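Local coordinates for protein interleukin-20 receptor subunit beta (PDB 6DF3) that pairs with IL20RA to form a receptor for interleukins 19, 20 and 24, and with IL22RA1 to form one for interleukins 20 and 24, at residues M14-P22 with G60-I69; Q128-W136 with H145-G153. The protein carries 1 engineered substitution. One frame throughout, in Å; residues are numbered along the deposited sequence.

Contact 1. Residues M14-P22 with G60-I69; sequences MKHLLMWSP and GPECDVTDDI
Trp20 holds CG between its backbone N and carbonyl carbon (chi1 53°), which swings the indole back over the backbone of Pro61 and Glu62. Thr66 keeps OG1 beside its own backbone N (chi1 -59°), where it can meet His16. The two strands, 15-19 and 62-64, are antiparallel neighbours in the three-stranded sheet of the first fibronectin type III domain. Strand 8-12 flanks 15-19 on its other edge.

The carbonyl O of Pro61 sits 3.6 Å above the indole plane of Trp20, over the ring centre. The same Pro61 O accepts a bond from Trp20 N at 3.3 Å. Trp20 CH2, at the far corner of the indole, approaches Cys63 CB at 4.1 Å; Cys63 is tied by a disulfide to Cys55. Tyr32 meets the Trp20 ring edge-to-face.

Leu18 and Cys63 form a hydrogen-bonded pair. Past this pair one more backbone bond follows, Val65 N to His16 O, almost along the C=O axis. Then a side chain takes over: His16 N donates to Thr66 OG1 at 2.9 Å. Asp64 OD1 takes Thr66 N in an Asx turn, which steadies that hydroxyl-bearing residue. Asp64 OD2 lies against Lys15 CE, but Lys15 NZ stays 4.2 Å from Asp64 OD2, too far for a salt bridge.

The His16 ring has polar partners at both nitrogens. ND1 is bonded to Ser11 OG. In the ring plane a water lies 2.9 Å from His16 NE2 and donates to Ile69 O, while His16 CD2 packs on Ile69 CB at 3.7 Å.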
loop_
_atom_site.group_PDB
_atom_site.type_symbol
_atom_site.label_atom_id
_atom_site.label_comp_id
_atom_site.label_asym_id
_atom_site.label_seq_id
_atom_site.Cartn_x
_atom_site.Cartn_y
_atom_site.Cartn_z
ATOM N N MET C 14 -0.687 -7.062 -16.995
ATOM C CA MET C 14 -0.763 -5.709 -16.338
ATOM C C MET C 14 0.168 -4.655 -16.830
ATOM O O MET C 14 0.274 -3.620 -16.207
ATOM C CB MET C 14 -0.677 -5.822 -14.808
ATOM C CG MET C 14 -1.799 -6.651 -14.247
ATOM S SD MET C 14 -3.500 -5.894 -14.326
ATOM C CE MET C 14 -3.367 -4.746 -12.940
ATOM N N LYS C 15 0.803 -4.850 -17.986
ATOM C CA LYS C 15 1.493 -3.755 -18.695
ATOM C C LYS C 15 0.605 -3.216 -19.836
ATOM O O LYS C 15 0.264 -3.977 -20.769
ATOM C CB LYS C 15 2.791 -4.277 -19.294
ATOM C CG LYS C 15 3.603 -3.155 -19.883
ATOM C CD LYS C 15 4.833 -3.679 -20.614
ATOM C CE LYS C 15 5.647 -2.506 -21.140
ATOM N NZ LYS C 15 6.481 -2.896 -22.306
ATOM N N HIS C 16 0.222 -1.940 -19.796
ATOM C CA HIS C 16 -0.686 -1.407 -20.806
ATOM C C HIS C 16 -0.018 -0.453 -21.769
ATOM O O HIS C 16 0.418 0.644 -21.387
ATOM C CB HIS C 16 -1.892 -0.738 -20.171
ATOM C CG HIS C 16 -2.279 -1.316 -18.866
ATOM N ND1 HIS C 16 -2.658 -2.636 -18.720
ATOM C CD2 HIS C 16 -2.389 -0.739 -17.624
ATOM C CE1 HIS C 16 -2.883 -2.876 -17.425
ATOM N NE2 HIS C 16 -2.737 -1.735 -16.737
ATOM N N LEU C 17 -0.025 -0.857 -23.042
ATOM C CA LEU C 17 0.572 -0.113 -24.147
ATOM C C LEU C 17 -0.497 0.532 -25.023
ATOM O O LEU C 17 -1.260 -0.170 -25.626
ATOM C CB LEU C 17 1.392 -1.082 -25.024
ATOM C CG LEU C 17 2.898 -1.046 -25.112
ATOM C CD1 LEU C 17 3.439 -1.900 -26.304
ATOM C CD2 LEU C 17 3.391 0.382 -25.251
ATOM N N LEU C 18 -0.556 1.852 -25.097
ATOM C CA LEU C 18 -1.417 2.531 -26.068
ATOM C C LEU C 18 -0.640 2.629 -27.366
ATOM O O LEU C 18 0.587 2.787 -27.299
ATOM C CB LEU C 18 -1.821 3.914 -25.572
ATOM C CG LEU C 18 -2.672 4.782 -26.521
ATOM C CD1 LEU C 18 -4.018 4.122 -26.661
ATOM C CD2 LEU C 18 -2.799 6.190 -25.980
ATOM N N MET C 19 -1.314 2.477 -28.526
ATOM C CA MET C 19 -0.649 2.318 -29.890
ATOM C C MET C 19 -1.525 2.967 -30.898
ATOM O O MET C 19 -2.721 3.023 -30.700
ATOM C CB MET C 19 -0.447 0.874 -30.378
ATOM C CG MET C 19 0.406 0.030 -29.426
ATOM S SD MET C 19 0.524 -1.770 -29.738
ATOM C CE MET C 19 -1.116 -2.120 -30.388
ATOM N N TRP C 20 -0.904 3.499 -31.934
ATOM C CA TRP C 20 -1.613 4.187 -32.995
ATOM C C TRP C 20 -0.760 4.072 -34.263
ATOM O O TRP C 20 0.402 3.709 -34.180
ATOM C CB TRP C 20 -1.922 5.641 -32.577
ATOM C CG TRP C 20 -0.716 6.426 -32.115
ATOM C CD1 TRP C 20 0.096 7.139 -32.893
ATOM C CD2 TRP C 20 -0.207 6.564 -30.777
ATOM N NE1 TRP C 20 1.091 7.717 -32.161
ATOM C CE2 TRP C 20 0.933 7.385 -30.852
ATOM C CE3 TRP C 20 -0.600 6.084 -29.539
ATOM C CZ2 TRP C 20 1.703 7.740 -29.722
ATOM C CZ3 TRP C 20 0.168 6.415 -28.405
ATOM C CH2 TRP C 20 1.304 7.253 -28.509
ATOM N N SER C 21 -1.340 4.360 -35.428
ATOM C CA SER C 21 -0.564 4.445 -36.660
ATOM C C SER C 21 0.199 5.778 -36.681
ATOM O O SER C 21 -0.328 6.785 -36.254
ATOM C CB SER C 21 -1.448 4.419 -37.906
ATOM O OG SER C 21 -2.372 3.379 -37.834
ATOM N N PRO C 22 1.427 5.775 -37.213
ATOM C CA PRO C 22 2.162 7.018 -37.227
ATOM C C PRO C 22 1.587 8.011 -38.215
ATOM O O PRO C 22 1.108 7.624 -39.279
ATOM C CB PRO C 22 3.562 6.584 -37.673
ATOM C CG PRO C 22 3.323 5.361 -38.485
ATOM C CD PRO C 22 2.253 4.654 -37.723
ATOM N N GLY C 60 7.922 7.648 -30.489
ATOM C CA GLY C 60 7.478 6.437 -31.218
ATOM C C GLY C 60 5.962 6.426 -31.299
ATOM O O GLY C 60 5.338 7.241 -30.633
ATOM N N PRO C 61 5.359 5.480 -32.067
ATOM C CA PRO C 61 3.901 5.442 -32.191
ATOM C C PRO C 61 3.225 4.654 -31.003
ATOM O O PRO C 61 2.232 3.963 -31.188
ATOM C CB PRO C 61 3.722 4.761 -33.551
ATOM C CG PRO C 61 4.856 3.768 -33.595
ATOM C CD PRO C 61 5.949 4.254 -32.652
ATOM N N GLU C 62 3.749 4.798 -29.783
ATOM C CA GLU C 62 3.196 4.127 -28.635
ATOM C C GLU C 62 3.534 4.833 -27.300
ATOM O O GLU C 62 4.264 5.815 -27.256
ATOM C CB GLU C 62 3.591 2.637 -28.664
ATOM C CG GLU C 62 5.041 2.395 -28.346
ATOM C CD GLU C 62 5.511 0.981 -28.679
ATOM O OE1 GLU C 62 5.226 0.481 -29.792
ATOM O OE2 GLU C 62 6.209 0.380 -27.832
ATOM N N CYS C 63 2.925 4.344 -26.224
ATOM C CA CYS C 63 3.101 4.892 -24.879
ATOM C C CYS C 63 2.735 3.825 -23.871
ATOM O O CYS C 63 1.602 3.333 -23.866
ATOM C CB CYS C 63 2.159 6.071 -24.644
ATOM S SG CYS C 63 2.270 6.867 -22.974
ATOM N N ASP C 64 3.675 3.503 -22.999
ATOM C CA ASP C 64 3.396 2.744 -21.825
ATOM C C ASP C 64 2.604 3.575 -20.767
ATOM O O ASP C 64 3.201 4.325 -19.992
ATOM C CB ASP C 64 4.699 2.183 -21.251
ATOM C CG ASP C 64 4.454 1.165 -20.171
ATOM O OD1 ASP C 64 3.316 1.141 -19.634
ATOM O OD2 ASP C 64 5.378 0.373 -19.860
ATOM N N VAL C 65 1.280 3.372 -20.683
ATOM C CA VAL C 65 0.413 4.091 -19.776
ATOM C C VAL C 65 0.171 3.292 -18.500
ATOM O O VAL C 65 -0.765 3.528 -17.761
ATOM C CB VAL C 65 -0.964 4.421 -20.443
ATOM C CG1 VAL C 65 -0.777 5.224 -21.727
ATOM C CG2 VAL C 65 -1.740 3.194 -20.827
ATOM N N THR C 66 0.983 2.290 -18.247
ATOM C CA THR C 66 0.808 1.460 -17.062
ATOM C C THR C 66 0.655 2.291 -15.791
ATOM O O THR C 66 -0.241 2.067 -15.013
ATOM C CB THR C 66 1.976 0.487 -16.966
ATOM O OG1 THR C 66 2.023 -0.335 -18.175
ATOM C CG2 THR C 66 1.877 -0.379 -15.660
ATOM N N ASP C 67 1.534 3.245 -15.602
ATOM C CA ASP C 67 1.532 4.065 -14.398
ATOM C C ASP C 67 0.368 5.051 -14.270
ATOM O O ASP C 67 0.138 5.499 -13.195
ATOM C CB ASP C 67 2.841 4.788 -14.245
ATOM C CG ASP C 67 4.008 3.830 -14.093
ATOM O OD1 ASP C 67 3.846 2.600 -13.805
ATOM O OD2 ASP C 67 5.078 4.317 -14.363
ATOM N N ASP C 68 -0.386 5.290 -15.339
ATOM C CA ASP C 68 -1.544 6.129 -15.295
ATOM C C ASP C 68 -2.811 5.341 -14.987
ATOM O O ASP C 68 -3.764 5.897 -14.542
ATOM C CB ASP C 68 -1.734 6.779 -16.660
ATOM C CG ASP C 68 -0.473 7.508 -17.149
ATOM O OD1 ASP C 68 0.113 8.328 -16.394
ATOM O OD2 ASP C 68 -0.055 7.279 -18.313
ATOM N N ILE C 69 -2.864 4.049 -15.321
ATOM C CA ILE C 69 -4.044 3.258 -15.059
ATOM C C ILE C 69 -3.907 2.701 -13.641
ATOM O O ILE C 69 -3.100 1.785 -13.433
ATOM C CB ILE C 69 -4.187 2.105 -16.095
ATOM C CG1 ILE C 69 -4.113 2.596 -17.566
ATOM C CG2 ILE C 69 -5.493 1.367 -15.892
ATOM C CD1 ILE C 69 -4.877 3.816 -17.876
HETATM O O HOH W 1 -2.533 -1.026 -13.980
#

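Contact 2. Residues Q128-W136 with H145-G153; sequences QFEFLVAYW and HVKMVRSGG
Phe131 and Val149 meet as a hydrogen-bonded antiparallel pair. Val149 N reaches Phe131 O at 2.8 Å with an N-H...O angle of 164°. The return bond, Phe131 N to Val149 O, is longer. That same Val149 O lies in the plane of the Phe131 ring, at its edge, 3.4 Å from Phe131 CD1. With CG beside its backbone N (chi1 -61°), the ring of Phe131 leans toward the chain after the partner strand, and Phe131 CE1 comes to 3.9 Å from Gly152 N. An alanine at Phe131 is likely to open a gap beside Gly152 and leave Leu122 of the facing strand without its aromatic neighbour.

Val133 continues this buried face. Its CG2 touches Val149 CG2 at 4.1 Å, and both valines also pack on Leu122. Tyr135 follows, with His145 CB over one face of its ring and Lys147 CB at the ring edge. The Tyr135 and His145 rings are oblique to each other. His145 ND1 is buried here and finds no polar partner in the model.

Strands 130-137 and 145-149 form a beta hairpin in the second fibronectin type III domain. Strand 145-149 is an outer strand of the four-stranded sheet, and 167-175 flanks the hairpin's other strand. Within the hairpin, Val133 N to Lys147 O is a weak bond, bent to 134°. Lys147 NZ bonds to the backbone of another protein's chain, on which Arg150 also finds a polar side chain to pack.

On the other face Val146 and Met148 are exposed and Leu132 partly so, while Ala134 is buried. Leu132 CG reaches Val146 CG1 at 4.1 Å. Leu132 and Met148 lie side by side, with Leu132 CD1 only 3.4 Å from Met148 CE, a tight spot on an otherwise open face.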
loop_
_atom_site.group_PDB
_atom_site.type_symbol
_atom_site.label_atom_id
_atom_site.label_comp_id
_atom_site.label_asym_id
_atom_site.label_seq_id
_atom_site.Cartn_x
_atom_site.Cartn_y
_atom_site.Cartn_z
ATOM N N GLN C 128 1.960 -6.667 -8.946
ATOM C CA GLN C 128 0.615 -7.003 -9.200
ATOM C C GLN C 128 0.328 -8.509 -9.060
ATOM O O GLN C 128 -0.842 -8.836 -8.885
ATOM C CB GLN C 128 0.141 -6.476 -10.573
ATOM C CG GLN C 128 0.228 -4.940 -10.697
ATOM C CD GLN C 128 -0.953 -4.209 -10.003
ATOM O OE1 GLN C 128 -1.841 -4.841 -9.336
ATOM N NE2 GLN C 128 -0.982 -2.884 -10.162
ATOM N N PHE C 129 1.333 -9.381 -9.034
ATOM C CA PHE C 129 1.105 -10.831 -9.158
ATOM C C PHE C 129 1.526 -11.690 -8.001
ATOM O O PHE C 129 2.716 -11.656 -7.584
ATOM C CB PHE C 129 1.891 -11.409 -10.362
ATOM C CG PHE C 129 1.418 -10.911 -11.715
ATOM C CD1 PHE C 129 1.877 -9.671 -12.219
ATOM C CD2 PHE C 129 0.605 -11.700 -12.510
ATOM C CE1 PHE C 129 1.473 -9.201 -13.470
ATOM C CE2 PHE C 129 0.210 -11.247 -13.775
ATOM C CZ PHE C 129 0.642 -9.989 -14.244
ATOM N N GLU C 130 0.605 -12.584 -7.629
ATOM C CA GLU C 130 0.912 -13.744 -6.770
ATOM C C GLU C 130 0.837 -15.070 -7.604
ATOM O O GLU C 130 0.014 -15.192 -8.578
ATOM C CB GLU C 130 -0.061 -13.808 -5.583
ATOM C CG GLU C 130 0.136 -12.723 -4.525
ATOM C CD GLU C 130 -1.037 -12.648 -3.529
ATOM O OE1 GLU C 130 -1.146 -13.593 -2.706
ATOM O OE2 GLU C 130 -1.861 -11.672 -3.595
ATOM N N PHE C 131 1.699 -16.027 -7.217
ATOM C CA PHE C 131 1.857 -17.337 -7.913
ATOM C C PHE C 131 1.312 -18.472 -7.054
ATOM O O PHE C 131 1.649 -18.592 -5.857
ATOM C CB PHE C 131 3.318 -17.664 -8.267
ATOM C CG PHE C 131 3.950 -16.680 -9.202
ATOM C CD1 PHE C 131 4.530 -15.511 -8.714
ATOM C CD2 PHE C 131 3.941 -16.895 -10.602
ATOM C CE1 PHE C 131 5.119 -14.585 -9.581
ATOM C CE2 PHE C 131 4.540 -15.981 -11.482
ATOM C CZ PHE C 131 5.115 -14.819 -10.975
ATOM N N LEU C 132 0.448 -19.255 -7.688
ATOM C CA LEU C 132 -0.011 -20.545 -7.215
ATOM C C LEU C 132 0.792 -21.637 -7.878
ATOM O O LEU C 132 0.923 -21.681 -9.085
ATOM C CB LEU C 132 -1.443 -20.742 -7.637
ATOM C CG LEU C 132 -2.343 -21.408 -6.637
ATOM C CD1 LEU C 132 -3.285 -20.318 -6.157
ATOM C CD2 LEU C 132 -3.086 -22.620 -7.239
ATOM N N VAL C 133 1.319 -22.546 -7.091
ATOM C CA VAL C 133 2.098 -23.664 -7.620
ATOM C C VAL C 133 1.452 -24.924 -7.093
ATOM O O VAL C 133 1.294 -25.079 -5.893
ATOM C CB VAL C 133 3.590 -23.586 -7.230
ATOM C CG1 VAL C 133 4.391 -24.695 -7.899
ATOM C CG2 VAL C 133 4.157 -22.234 -7.645
ATOM N N ALA C 134 1.029 -25.787 -8.010
ATOM C CA ALA C 134 0.484 -27.102 -7.672
ATOM C C ALA C 134 1.586 -28.076 -7.910
ATOM O O ALA C 134 2.287 -27.986 -8.940
ATOM C CB ALA C 134 -0.715 -27.464 -8.538
ATOM N N TYR C 135 1.770 -28.967 -6.926
ATOM C CA TYR C 135 2.686 -30.074 -7.067
ATOM C C TYR C 135 2.209 -31.353 -6.355
ATOM O O TYR C 135 1.461 -31.305 -5.361
ATOM C CB TYR C 135 4.094 -29.673 -6.603
ATOM C CG TYR C 135 4.288 -29.341 -5.119
ATOM C CD1 TYR C 135 4.617 -30.323 -4.137
ATOM C CD2 TYR C 135 4.207 -28.025 -4.714
ATOM C CE1 TYR C 135 4.800 -29.948 -2.798
ATOM C CE2 TYR C 135 4.393 -27.653 -3.410
ATOM C CZ TYR C 135 4.689 -28.579 -2.464
ATOM O OH TYR C 135 4.847 -27.990 -1.233
ATOM N N TRP C 136 2.676 -32.484 -6.880
ATOM C CA TRP C 136 2.227 -33.808 -6.440
ATOM C C TRP C 136 3.261 -34.881 -6.791
ATOM O O TRP C 136 4.061 -34.728 -7.725
ATOM C CB TRP C 136 0.855 -34.159 -7.063
ATOM C CG TRP C 136 0.842 -34.304 -8.603
ATOM C CD1 TRP C 136 1.094 -35.449 -9.329
ATOM C CD2 TRP C 136 0.546 -33.281 -9.569
ATOM N NE1 TRP C 136 0.994 -35.193 -10.677
ATOM C CE2 TRP C 136 0.652 -33.875 -10.852
ATOM C CE3 TRP C 136 0.211 -31.918 -9.473
ATOM C CZ2 TRP C 136 0.444 -33.166 -12.023
ATOM C CZ3 TRP C 136 0.001 -31.197 -10.643
ATOM C CH2 TRP C 136 0.121 -31.825 -11.909
ATOM N N HIS C 145 -0.636 -30.667 -3.586
ATOM C CA HIS C 145 -0.525 -29.529 -2.664
ATOM C C HIS C 145 -0.381 -28.213 -3.445
ATOM O O HIS C 145 -0.355 -28.197 -4.674
ATOM C CB HIS C 145 0.640 -29.728 -1.690
ATOM C CG HIS C 145 0.679 -31.089 -1.079
ATOM N ND1 HIS C 145 1.534 -32.072 -1.524
ATOM C CD2 HIS C 145 -0.063 -31.645 -0.095
ATOM C CE1 HIS C 145 1.337 -33.174 -0.818
ATOM N NE2 HIS C 145 0.374 -32.940 0.057
ATOM N N VAL C 146 -0.311 -27.118 -2.702
ATOM C CA VAL C 146 -0.337 -25.778 -3.257
ATOM C C VAL C 146 0.521 -24.848 -2.386
ATOM O O VAL C 146 0.125 -24.548 -1.263
ATOM C CB VAL C 146 -1.811 -25.275 -3.364
ATOM C CG1 VAL C 146 -1.905 -23.751 -3.352
ATOM C CG2 VAL C 146 -2.480 -25.864 -4.603
ATOM N N LYS C 147 1.673 -24.405 -2.911
ATOM C CA LYS C 147 2.466 -23.318 -2.303
ATOM C C LYS C 147 2.301 -21.979 -3.037
ATOM O O LYS C 147 2.642 -21.845 -4.212
ATOM C CB LYS C 147 3.952 -23.702 -2.245
ATOM C CG LYS C 147 4.785 -22.812 -1.320
ATOM C CD LYS C 147 6.210 -23.319 -1.123
ATOM C CE LYS C 147 6.602 -23.409 0.361
ATOM N NZ LYS C 147 6.562 -22.078 1.063
ATOM N N MET C 148 1.780 -20.992 -2.324
ATOM C CA MET C 148 1.757 -19.605 -2.779
ATOM C C MET C 148 3.171 -19.067 -2.708
ATOM O O MET C 148 3.809 -19.159 -1.629
ATOM C CB MET C 148 0.863 -18.731 -1.898
ATOM C CG MET C 148 -0.588 -19.180 -1.820
ATOM S SD MET C 148 -1.437 -19.265 -3.422
ATOM C CE MET C 148 -3.152 -19.367 -2.860
ATOM N N VAL C 149 3.666 -18.553 -3.848
ATOM C CA VAL C 149 4.993 -17.923 -3.959
ATOM C C VAL C 149 4.868 -16.439 -4.318
ATOM O O VAL C 149 4.270 -16.056 -5.362
ATOM C CB VAL C 149 5.903 -18.604 -5.006
ATOM C CG1 VAL C 149 7.273 -17.935 -5.017
ATOM C CG2 VAL C 149 6.101 -20.081 -4.731
ATOM N N ARG C 150 5.460 -15.587 -3.488
ATOM C CA ARG C 150 5.170 -14.160 -3.584
ATOM C C ARG C 150 5.782 -13.602 -4.864
ATOM O O ARG C 150 5.077 -12.972 -5.633
ATOM C CB ARG C 150 5.626 -13.389 -2.339
ATOM C CG ARG C 150 4.945 -12.021 -2.150
ATOM C CD ARG C 150 4.671 -11.647 -0.667
ATOM N NE ARG C 150 5.672 -12.146 0.307
ATOM C CZ ARG C 150 6.921 -11.680 0.469
ATOM N NH1 ARG C 150 7.396 -10.661 -0.249
ATOM N NH2 ARG C 150 7.713 -12.246 1.362
ATOM N N SER C 151 7.050 -13.926 -5.124
ATOM C CA SER C 151 7.819 -13.266 -6.159
ATOM C C SER C 151 8.714 -14.149 -7.015
ATOM O O SER C 151 9.409 -15.115 -6.528
ATOM C CB SER C 151 8.671 -12.187 -5.512
ATOM O OG SER C 151 7.818 -11.073 -5.218
ATOM N N GLY C 152 8.719 -13.758 -8.300
ATOM C CA GLY C 152 9.557 -14.363 -9.311
ATOM C C GLY C 152 10.999 -13.993 -9.095
ATOM O O GLY C 152 11.303 -13.207 -8.216
ATOM N N GLY C 153 11.890 -14.581 -9.889
ATOM C CA GLY C 153 13.317 -14.267 -9.848
ATOM C C GLY C 153 14.117 -14.909 -8.758
ATOM O O GLY C 153 15.346 -14.793 -8.775
#

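The two contacts belong to consecutive fibronectin type III domains of the receptor's extracellular part. Their centres are about 29 Å apart, with the middle of the chain between them; in sequence, all of contact 1 precedes contact 2. They nevertheless touch where the domains meet. Met14, at the start of contact 1, packs its CE against Gln128 CD at 3.8 Å, and its CG against Phe129 CZ at 4.1 Å. The two opening ends thus meet in a small packing contact, a methionine against an amide and an aromatic ring. Contact 1, like contact 2, also reaches another protein's chain: Asp68 forms a salt bridge with a basic side chain there.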